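Local coordinates for cyclase (Uncultured organism, PDB 5IBZ), which probably acts as an arylformamidase-like cyclase and binds acetylphosphate, at residues A289-C292 against A293-R297; L161-I164 against V165-K168; D27-G30 against A31-I35; Y34-P37 against E38-V41. All coordinates share one frame; numbering follows the deposited sequence.

Contact 1: A289-C292 against A293-R297; sequences AKDC and AQDGR
The last turns of helix 286-295 bring Asp291 and Asp295 onto one flank, where two like charges have to be reconciled. Their carboxylates approach to 3.5 Å between Asp291 OD2 and Asp295 OD2, with the planes turned 70° apart. Lys51 and Lys323 each form a salt bridge to both aspartates, which probably offsets the repulsion. Asp295 carries its CG between its own backbone N and carbonyl carbon (chi1 73°), which turns the carboxylate back along the last turn, beside Asp291. Asp295 OD1 is met from above the carboxylate plane by Arg297 N at 2.9 Å, an Asx turn that carries the chain out of the helix past Gly296, whose phi is positive. Gly296 N still bonds to Cys292 O at 2.8 Å, while Asp295 N reaches Asp291 O at 3.0 Å in the regular helical manner. On a different flank Lys290, extended as far as CE, turns NZ to donate to a water at 2.8 Å; the Gln294 amide lies against the same water at a distance too short to trust. The guanidinium of Arg297 leads away to the terminal carboxylate of Lys323 and to Leu46 O.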
loop_
_atom_site.group_PDB
_atom_site.type_symbol
_atom_site.label_atom_id
_atom_site.label_comp_id
_atom_site.label_asym_id
_atom_site.label_seq_id
_atom_site.Cartn_x
_atom_site.Cartn_y
_atom_site.Cartn_z
ATOM N N ALA B 289 -27.870 -9.156 17.571
ATOM C CA ALA B 289 -28.244 -9.877 18.778
ATOM C C ALA B 289 -29.414 -9.188 19.497
ATOM O O ALA B 289 -30.312 -9.862 20.018
ATOM C CB ALA B 289 -27.058 -10.024 19.703
ATOM N N LYS B 290 -29.426 -7.860 19.517
ATOM C CA LYS B 290 -30.559 -7.144 20.097
ATOM C C LYS B 290 -31.843 -7.467 19.347
ATOM O O LYS B 290 -32.893 -7.680 19.959
ATOM C CB LYS B 290 -30.305 -5.637 20.089
ATOM C CG LYS B 290 -31.324 -4.816 20.870
ATOM C CD LYS B 290 -30.890 -3.364 20.897
ATOM C CE LYS B 290 -31.913 -2.472 21.583
ATOM N NZ LYS B 290 -32.439 -3.075 22.841
ATOM N N ASP B 291 -31.757 -7.516 18.023
ATOM C CA ASP B 291 -32.936 -7.800 17.214
ATOM C C ASP B 291 -33.431 -9.220 17.478
ATOM O O ASP B 291 -34.629 -9.435 17.613
ATOM C CB ASP B 291 -32.639 -7.586 15.727
ATOM C CG ASP B 291 -33.855 -7.853 14.854
ATOM O OD1 ASP B 291 -34.736 -6.976 14.822
ATOM O OD2 ASP B 291 -33.928 -8.932 14.227
ATOM N N CYS B 292 -32.515 -10.185 17.534
ATOM C CA CYS B 292 -32.907 -11.578 17.796
ATOM C C CYS B 292 -33.533 -11.745 19.188
ATOM O O CYS B 292 -34.444 -12.553 19.370
ATOM C CB CYS B 292 -31.711 -12.512 17.644
ATOM S SG CYS B 292 -31.060 -12.623 15.949
ATOM N N ALA B 293 -33.058 -10.989 20.173
ATOM C CA ALA B 293 -33.642 -11.051 21.502
ATOM C C ALA B 293 -35.078 -10.542 21.485
ATOM O O ALA B 293 -35.939 -11.069 22.196
ATOM C CB ALA B 293 -32.795 -10.261 22.510
ATOM N N GLN B 294 -35.350 -9.570 20.626
ATOM C CA GLN B 294 -36.677 -8.975 20.533
ATOM C C GLN B 294 -37.679 -9.800 19.711
ATOM O O GLN B 294 -38.869 -9.826 20.051
ATOM C CB GLN B 294 -36.579 -7.562 19.937
ATOM C CG GLN B 294 -36.376 -6.484 20.981
ATOM C CD GLN B 294 -35.758 -5.217 20.413
ATOM O OE1 GLN B 294 -35.708 -5.019 19.196
ATOM N NE2 GLN B 294 -35.274 -4.355 21.297
ATOM N N ASP B 295 -37.240 -10.467 18.643
ATOM C CA ASP B 295 -38.201 -11.230 17.834
ATOM C C ASP B 295 -38.092 -12.735 18.011
ATOM O O ASP B 295 -38.938 -13.464 17.517
ATOM C CB ASP B 295 -38.127 -10.841 16.335
ATOM C CG ASP B 295 -36.889 -11.354 15.587
ATOM O OD1 ASP B 295 -36.075 -12.121 16.126
ATOM O OD2 ASP B 295 -36.767 -10.976 14.388
ATOM N N GLY B 296 -37.104 -13.190 18.784
ATOM C CA GLY B 296 -36.958 -14.598 19.087
ATOM C C GLY B 296 -36.467 -15.485 17.954
ATOM O O GLY B 296 -36.483 -16.710 18.081
ATOM N N ARG B 297 -36.040 -14.880 16.854
ATOM C CA ARG B 297 -35.538 -15.632 15.706
ATOM C C ARG B 297 -34.047 -15.487 15.598
ATOM O O ARG B 297 -33.564 -14.396 15.336
ATOM C CB ARG B 297 -36.180 -15.139 14.421
ATOM C CG ARG B 297 -37.685 -15.301 14.368
ATOM C CD ARG B 297 -38.222 -14.799 13.044
ATOM N NE ARG B 297 -37.637 -15.519 11.915
ATOM C CZ ARG B 297 -37.383 -14.993 10.717
ATOM N NH1 ARG B 297 -37.664 -13.721 10.445
ATOM N NH2 ARG B 297 -36.855 -15.762 9.780
HETATM O O HOH W 1 -34.917 -3.958 23.730
#

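Contact 2: L161-I164 against V165-K168; sequences LVDI and VRFK
CG of Asp163 stands opposite the backbone N across the CA-CB bond (chi1 -168°), which swings the carboxylate forward over the turn that follows, and Arg166, extended from CG to NE, folds its guanidinium back to meet it through a chi4 of 83°. The two oxygens then divide the work. OD1 of Asp163 takes the backbone N-H of Arg166 at 3.0 Å, the donor standing well above the carboxylate plane. OD2 of Asp163 receives Arg166 NH1 at 2.8 Å in a nearly straight salt bridge, lying at the edge of the guanidinium and close to its plane, although the two flat groups are turned 75° apart. The methylenes of Arg166 wrap the same oxygen, CD coming to 3.2 Å from Asp163 OD2. A second cation, Arg203, bridges to OD1, and the two arginine NH1 atoms lie close together, so the buried carboxylate probably offsets their repulsion. A leucine here would probably leave Arg166 and Arg203 facing each other without their shared anion and the backbone N-H of Arg166 without its side-chain acceptor. In the turn that follows, Phe167 N bonds to Asp163 O at 3.0 Å and Lys168 N to Ile164 O at 2.9 Å. Asp163, itself the centre of an inverse gamma turn, thus serves as a side-chain N-cap between strand 158-163 of the central sheet and the short helix 164-167.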
loop_
_atom_site.group_PDB
_atom_site.type_symbol
_atom_site.label_atom_id
_atom_site.label_comp_id
_atom_site.label_asym_id
_atom_site.label_seq_id
_atom_site.Cartn_x
_atom_site.Cartn_y
_atom_site.Cartn_z
ATOM N N LEU B 161 -27.208 -17.311 14.923
ATOM C CA LEU B 161 -26.566 -16.607 16.029
ATOM C C LEU B 161 -26.714 -17.380 17.312
ATOM O O LEU B 161 -27.817 -17.784 17.669
ATOM C CB LEU B 161 -27.165 -15.213 16.227
ATOM C CG LEU B 161 -26.685 -14.437 17.454
ATOM C CD1 LEU B 161 -25.240 -14.031 17.306
ATOM C CD2 LEU B 161 -27.580 -13.218 17.686
ATOM N N VAL B 162 -25.593 -17.601 17.996
ATOM C CA VAL B 162 -25.651 -18.048 19.375
ATOM C C VAL B 162 -25.065 -16.937 20.258
ATOM O O VAL B 162 -23.874 -16.596 20.178
ATOM C CB VAL B 162 -24.938 -19.419 19.557
ATOM C CG1 VAL B 162 -23.459 -19.375 19.185
ATOM C CG2 VAL B 162 -25.154 -19.950 20.951
ATOM N N ASP B 163 -25.932 -16.359 21.076
ATOM C CA ASP B 163 -25.579 -15.202 21.884
ATOM C C ASP B 163 -25.087 -15.686 23.227
ATOM O O ASP B 163 -25.836 -15.799 24.188
ATOM C CB ASP B 163 -26.764 -14.266 22.020
ATOM C CG ASP B 163 -26.382 -12.912 22.600
ATOM O OD1 ASP B 163 -25.287 -12.793 23.192
ATOM O OD2 ASP B 163 -27.215 -11.978 22.468
ATOM N N ILE B 164 -23.805 -15.987 23.287
ATOM C CA ILE B 164 -23.235 -16.528 24.512
ATOM C C ILE B 164 -23.221 -15.462 25.610
ATOM O O ILE B 164 -23.428 -15.766 26.784
ATOM C CB ILE B 164 -21.823 -17.083 24.256
ATOM C CG1 ILE B 164 -21.876 -18.240 23.242
ATOM C CG2 ILE B 164 -21.202 -17.571 25.557
ATOM C CD1 ILE B 164 -22.589 -19.480 23.741
ATOM N N VAL B 165 -23.011 -14.202 25.229
ATOM C CA VAL B 165 -23.051 -13.096 26.190
ATOM C C VAL B 165 -24.397 -13.102 26.933
ATOM O O VAL B 165 -24.434 -13.075 28.171
ATOM C CB VAL B 165 -22.790 -11.727 25.488
ATOM C CG1 VAL B 165 -23.097 -10.564 26.399
ATOM C CG2 VAL B 165 -21.334 -11.646 25.005
ATOM N N ARG B 166 -25.506 -13.165 26.208
ATOM C CA ARG B 166 -26.811 -13.125 26.878
ATOM C C ARG B 166 -27.092 -14.421 27.643
ATOM O O ARG B 166 -27.725 -14.397 28.696
ATOM C CB ARG B 166 -27.944 -12.844 25.879
ATOM C CG ARG B 166 -28.144 -11.362 25.610
ATOM C CD ARG B 166 -29.345 -11.083 24.700
ATOM N NE ARG B 166 -29.592 -9.642 24.603
ATOM C CZ ARG B 166 -28.950 -8.816 23.775
ATOM N NH1 ARG B 166 -28.026 -9.288 22.923
ATOM N NH2 ARG B 166 -29.238 -7.512 23.783
ATOM N N PHE B 167 -26.635 -15.549 27.108
ATOM C CA PHE B 167 -26.793 -16.818 27.805
ATOM C C PHE B 167 -26.119 -16.770 29.191
ATOM O O PHE B 167 -26.643 -17.335 30.166
ATOM C CB PHE B 167 -26.215 -17.965 26.967
ATOM C CG PHE B 167 -26.223 -19.295 27.682
ATOM C CD1 PHE B 167 -27.417 -19.898 28.008
ATOM C CD2 PHE B 167 -25.036 -19.936 28.004
ATOM C CE1 PHE B 167 -27.433 -21.113 28.663
ATOM C CE2 PHE B 167 -25.055 -21.152 28.680
ATOM C CZ PHE B 167 -26.253 -21.732 28.983
ATOM N N LYS B 168 -24.978 -16.085 29.272
ATOM C CA LYS B 168 -24.214 -15.982 30.515
ATOM C C LYS B 168 -24.571 -14.722 31.320
ATOM O O LYS B 168 -23.846 -14.324 32.229
ATOM C CB LYS B 168 -22.718 -16.014 30.210
ATOM C CG LYS B 168 -22.226 -17.331 29.600
ATOM C CD LYS B 168 -22.213 -18.438 30.635
ATOM C CE LYS B 168 -21.519 -19.672 30.134
ATOM N NZ LYS B 168 -21.380 -20.679 31.244
#

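Contact 3: D27-G30 against A31-I35; sequences DQRG and AANYI
Gly30 turns the chain through a positive phi of 61° into a short 3-10 segment, which opens with Asn33 N bonded to Gly30 O at 2.9 Å and Ala32 N to Arg29 O at 3.3 Å. Ahead of this turn Asp27 organises the loop. With CG opposite its own backbone N (chi1 175°), its carboxylate faces the following amides: Asp27 OD1 accepts Arg29 N at 3.1 Å, an Asx turn, and OD2 accepts Gly30 N at 2.8 Å through the syn lone pair. The side chain of Asn33 comes from the opposite direction and gives ND2 to Asp27 OD1 at 3.0 Å, with the amide and carboxylate planes 55° apart. Arg29 N and Asn33 ND2 therefore grip one oxygen from opposite faces of the carboxylate, while Tyr127 OH bonds to OD2. With an alanine in place of Asp27, the amides of Arg29 and Gly30 would probably lose their side-chain acceptors and the Asn33 amide would be freer to turn. The other end of that amide is also held: Arg29 NH1 reaches Asn33 OD1 at 2.9 Å, in the guanidinium plane but above the carbonyl plane. Ala32 CB lies 4.0 Å above one face of the Arg29 guanidinium, offset toward its rim. Two waters link this cation to carbonyls of the 3-10 turn and of the residue after it, one joining NH1 to Ile35 O and the other NH2 to Ala32 O, and Arg29 NE bonds to Asn150 O.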
loop_
_atom_site.group_PDB
_atom_site.type_symbol
_atom_site.label_atom_id
_atom_site.label_comp_id
_atom_site.label_asym_id
_atom_site.label_seq_id
_atom_site.Cartn_x
_atom_site.Cartn_y
_atom_site.Cartn_z
ATOM N N ASP B 27 -10.486 -32.576 -3.307
ATOM C CA ASP B 27 -11.287 -31.452 -2.837
ATOM C C ASP B 27 -10.442 -30.315 -2.258
ATOM O O ASP B 27 -9.486 -30.545 -1.513
ATOM C CB ASP B 27 -12.278 -31.904 -1.779
ATOM C CG ASP B 27 -13.039 -30.751 -1.197
ATOM O OD1 ASP B 27 -13.757 -30.079 -1.984
ATOM O OD2 ASP B 27 -12.918 -30.516 0.028
ATOM N N GLN B 28 -10.823 -29.091 -2.602
ATOM C CA GLN B 28 -10.229 -27.895 -2.016
ATOM C C GLN B 28 -11.213 -27.005 -1.285
ATOM O O GLN B 28 -10.818 -25.930 -0.844
ATOM C CB GLN B 28 -9.526 -27.061 -3.093
ATOM C CG GLN B 28 -8.371 -27.783 -3.737
ATOM C CD GLN B 28 -7.604 -26.904 -4.696
ATOM O OE1 GLN B 28 -7.265 -25.769 -4.378
ATOM N NE2 GLN B 28 -7.332 -27.423 -5.887
ATOM N N ARG B 29 -12.481 -27.418 -1.158
ATOM C CA ARG B 29 -13.487 -26.550 -0.545
ATOM C C ARG B 29 -13.832 -26.903 0.898
ATOM O O ARG B 29 -14.399 -26.079 1.619
ATOM C CB ARG B 29 -14.758 -26.540 -1.399
ATOM C CG ARG B 29 -14.486 -26.126 -2.832
ATOM C CD ARG B 29 -15.727 -26.065 -3.644
ATOM N NE ARG B 29 -16.531 -24.883 -3.350
ATOM C CZ ARG B 29 -17.720 -24.884 -2.758
ATOM N NH1 ARG B 29 -18.286 -26.005 -2.310
ATOM N NH2 ARG B 29 -18.362 -23.726 -2.603
ATOM N N GLY B 30 -13.546 -28.120 1.330
ATOM C CA GLY B 30 -13.804 -28.479 2.718
ATOM C C GLY B 30 -15.272 -28.373 3.097
ATOM O O GLY B 30 -16.174 -28.745 2.323
ATOM N N ALA B 31 -15.521 -27.838 4.288
ATOM C CA ALA B 31 -16.873 -27.834 4.845
ATOM C C ALA B 31 -17.815 -26.896 4.106
ATOM O O ALA B 31 -19.024 -26.941 4.297
ATOM C CB ALA B 31 -16.828 -27.490 6.335
ATOM N N ALA B 32 -17.281 -26.068 3.221
ATOM C CA ALA B 32 -18.159 -25.320 2.327
ATOM C C ALA B 32 -19.038 -26.263 1.481
ATOM O O ALA B 32 -20.133 -25.886 1.035
ATOM C CB ALA B 32 -17.333 -24.394 1.439
ATOM N N ASN B 33 -18.600 -27.502 1.287
ATOM C CA ASN B 33 -19.417 -28.461 0.559
ATOM C C ASN B 33 -20.711 -28.874 1.273
ATOM O O ASN B 33 -21.602 -29.476 0.656
ATOM C CB ASN B 33 -18.582 -29.697 0.241
ATOM C CG ASN B 33 -17.469 -29.405 -0.747
ATOM O OD1 ASN B 33 -17.673 -28.743 -1.771
ATOM N ND2 ASN B 33 -16.267 -29.868 -0.427
ATOM N N TYR B 34 -20.831 -28.545 2.559
ATOM C CA TYR B 34 -22.074 -28.747 3.284
ATOM C C TYR B 34 -23.157 -27.744 2.845
ATOM O O TYR B 34 -24.332 -27.988 3.088
ATOM C CB TYR B 34 -21.875 -28.621 4.786
ATOM C CG TYR B 34 -21.109 -29.721 5.482
ATOM C CD1 TYR B 34 -21.401 -31.061 5.278
ATOM C CD2 TYR B 34 -20.118 -29.404 6.406
ATOM C CE1 TYR B 34 -20.703 -32.032 5.943
ATOM C CE2 TYR B 34 -19.420 -30.371 7.082
ATOM C CZ TYR B 34 -19.714 -31.682 6.863
ATOM O OH TYR B 34 -19.008 -32.645 7.560
ATOM N N ILE B 35 -22.772 -26.620 2.228
ATOM C CA ILE B 35 -23.767 -25.683 1.736
ATOM C C ILE B 35 -24.171 -26.108 0.317
ATOM O O ILE B 35 -23.413 -25.983 -0.644
ATOM C CB ILE B 35 -23.270 -24.230 1.745
ATOM C CG1 ILE B 35 -22.759 -23.855 3.141
ATOM C CG2 ILE B 35 -24.394 -23.327 1.276
ATOM C CD1 ILE B 35 -22.178 -22.426 3.270
HETATM O O HOH W 2 -21.125 -26.694 -2.133
HETATM O O HOH W 3 -20.571 -23.766 -0.724
#

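Contact 4: Y34-P37 against E38-V41; sequences YITP and ERIV
Pro37, Arg39 and Thr36 carry most of the contact at the start of helix 37-44. Thr36 holds OG1 between its backbone N and carbonyl carbon (chi1 64°), which aims the oxygen at the first turn, where it accepts Arg39 N at 3.2 Å. The side chain of Arg39 then runs back past the same threonine, its CG lying 3.3 Å from Thr36 OG1, and stays extended from CG to NE. This reach carries NH1 to Tyr34 O, a bond of 2.8 Å that enters in the carbonyl plane on a lone pair and leaves from the guanidinium edge. Arg39 thereby ties its helix to the end of the preceding 3-10 turn. Pro37 occupies the first helical position, where the backbone needs no N-H donor; its carbonyl O accepts Val41 N at 3.0 Å, and CG2 of Val41 rests 3.3 Å from the same oxygen. Beside this turn Ile35 CG2 packs on Ile40 CG1 at 3.8 Å, the two side chains crossing at about a right angle. Pro37 also packs on Thr49 of a second subunit, and Ile40 and Val41 on Gly50 of that subunit. Threonine at the N-cap followed by proline in the first turn is a classic way of starting an alpha-helix.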
loop_
_atom_site.group_PDB
_atom_site.type_symbol
_atom_site.label_atom_id
_atom_site.label_comp_id
_atom_site.label_asym_id
_atom_site.label_seq_id
_atom_site.Cartn_x
_atom_site.Cartn_y
_atom_site.Cartn_z
ATOM N N TYR B 34 -20.831 -28.545 2.559
ATOM C CA TYR B 34 -22.074 -28.747 3.284
ATOM C C TYR B 34 -23.157 -27.744 2.845
ATOM O O TYR B 34 -24.332 -27.988 3.088
ATOM C CB TYR B 34 -21.875 -28.621 4.786
ATOM C CG TYR B 34 -21.109 -29.721 5.482
ATOM C CD1 TYR B 34 -21.401 -31.061 5.278
ATOM C CD2 TYR B 34 -20.118 -29.404 6.406
ATOM C CE1 TYR B 34 -20.703 -32.032 5.943
ATOM C CE2 TYR B 34 -19.420 -30.371 7.082
ATOM C CZ TYR B 34 -19.714 -31.682 6.863
ATOM O OH TYR B 34 -19.008 -32.645 7.560
ATOM N N ILE B 35 -22.772 -26.620 2.228
ATOM C CA ILE B 35 -23.767 -25.683 1.736
ATOM C C ILE B 35 -24.171 -26.108 0.317
ATOM O O ILE B 35 -23.413 -25.983 -0.644
ATOM C CB ILE B 35 -23.270 -24.230 1.745
ATOM C CG1 ILE B 35 -22.759 -23.855 3.141
ATOM C CG2 ILE B 35 -24.394 -23.327 1.276
ATOM C CD1 ILE B 35 -22.178 -22.426 3.270
ATOM N N THR B 36 -25.396 -26.598 0.222
ATOM C CA THR B 36 -25.929 -27.184 -0.998
ATOM C C THR B 36 -27.036 -26.294 -1.521
ATOM O O THR B 36 -27.579 -25.477 -0.775
ATOM C CB THR B 36 -26.512 -28.568 -0.734
ATOM O OG1 THR B 36 -27.622 -28.433 0.156
ATOM C CG2 THR B 36 -25.458 -29.494 -0.114
ATOM N N PRO B 37 -27.408 -26.463 -2.798
ATOM C CA PRO B 37 -28.530 -25.669 -3.304
ATOM C C PRO B 37 -29.790 -25.804 -2.453
ATOM O O PRO B 37 -30.450 -24.808 -2.168
ATOM C CB PRO B 37 -28.733 -26.229 -4.725
ATOM C CG PRO B 37 -27.365 -26.674 -5.114
ATOM C CD PRO B 37 -26.746 -27.233 -3.860
ATOM N N GLU B 38 -30.138 -27.010 -2.015
ATOM C CA GLU B 38 -31.326 -27.158 -1.174
ATOM C C GLU B 38 -31.206 -26.410 0.152
ATOM O O GLU B 38 -32.179 -25.835 0.637
ATOM C CB GLU B 38 -31.626 -28.630 -0.906
ATOM C CG GLU B 38 -33.115 -28.871 -0.564
ATOM C CD GLU B 38 -34.071 -28.576 -1.736
ATOM O OE1 GLU B 38 -33.973 -29.258 -2.771
ATOM O OE2 GLU B 38 -34.924 -27.666 -1.631
ATOM N N ARG B 39 -30.018 -26.370 0.738
ATOM C CA ARG B 39 -29.844 -25.636 1.976
ATOM C C ARG B 39 -29.944 -24.131 1.770
ATOM O O ARG B 39 -30.408 -23.435 2.661
ATOM C CB ARG B 39 -28.531 -26.047 2.633
ATOM C CG ARG B 39 -28.700 -27.479 3.139
ATOM C CD ARG B 39 -27.435 -28.195 3.495
ATOM N NE ARG B 39 -27.777 -29.536 3.963
ATOM C CZ ARG B 39 -26.911 -30.541 4.049
ATOM N NH1 ARG B 39 -25.649 -30.360 3.718
ATOM N NH2 ARG B 39 -27.317 -31.742 4.473
ATOM N N ILE B 40 -29.502 -23.639 0.612
ATOM C CA ILE B 40 -29.672 -22.227 0.259
ATOM C C ILE B 40 -31.154 -21.873 0.056
ATOM O O ILE B 40 -31.612 -20.840 0.518
ATOM C CB ILE B 40 -28.863 -21.883 -0.995
ATOM C CG1 ILE B 40 -27.383 -22.044 -0.683
ATOM C CG2 ILE B 40 -29.164 -20.455 -1.449
ATOM C CD1 ILE B 40 -26.481 -21.974 -1.916
ATOM N N VAL B 41 -31.891 -22.749 -0.609
ATOM C CA VAL B 41 -33.330 -22.527 -0.793
ATOM C C VAL B 41 -34.015 -22.483 0.572
ATOM O O VAL B 41 -34.863 -21.613 0.826
ATOM C CB VAL B 41 -33.933 -23.616 -1.685
ATOM C CG1 VAL B 41 -35.466 -23.520 -1.708
ATOM C CG2 VAL B 41 -33.373 -23.501 -3.077
#

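The four contacts form two pairs. Contacts 1 and 2 lie about 11 Å apart between centres and touch: Ala289 CB packs 3.4 Å from Asp163 OD2, and Ala293 CB 3.9 Å from Arg166 NE, so helix 286-295 covers the capped strand end. Contacts 3 and 4 share Tyr34 and Ile35, with centres about 12 Å apart, and lead the chain from loop to helix. The pairs stay separate, the nearest atoms of contacts 1 and 4 being about 11 Å apart. None of their residues belongs to the acetylphosphate pocket, but contact 3 is tied to a strand that reaches it: Arg29 O is hydrogen-bonded to Tyr278 OH, on strand 278-281, which also carries the pocket residue Glu281.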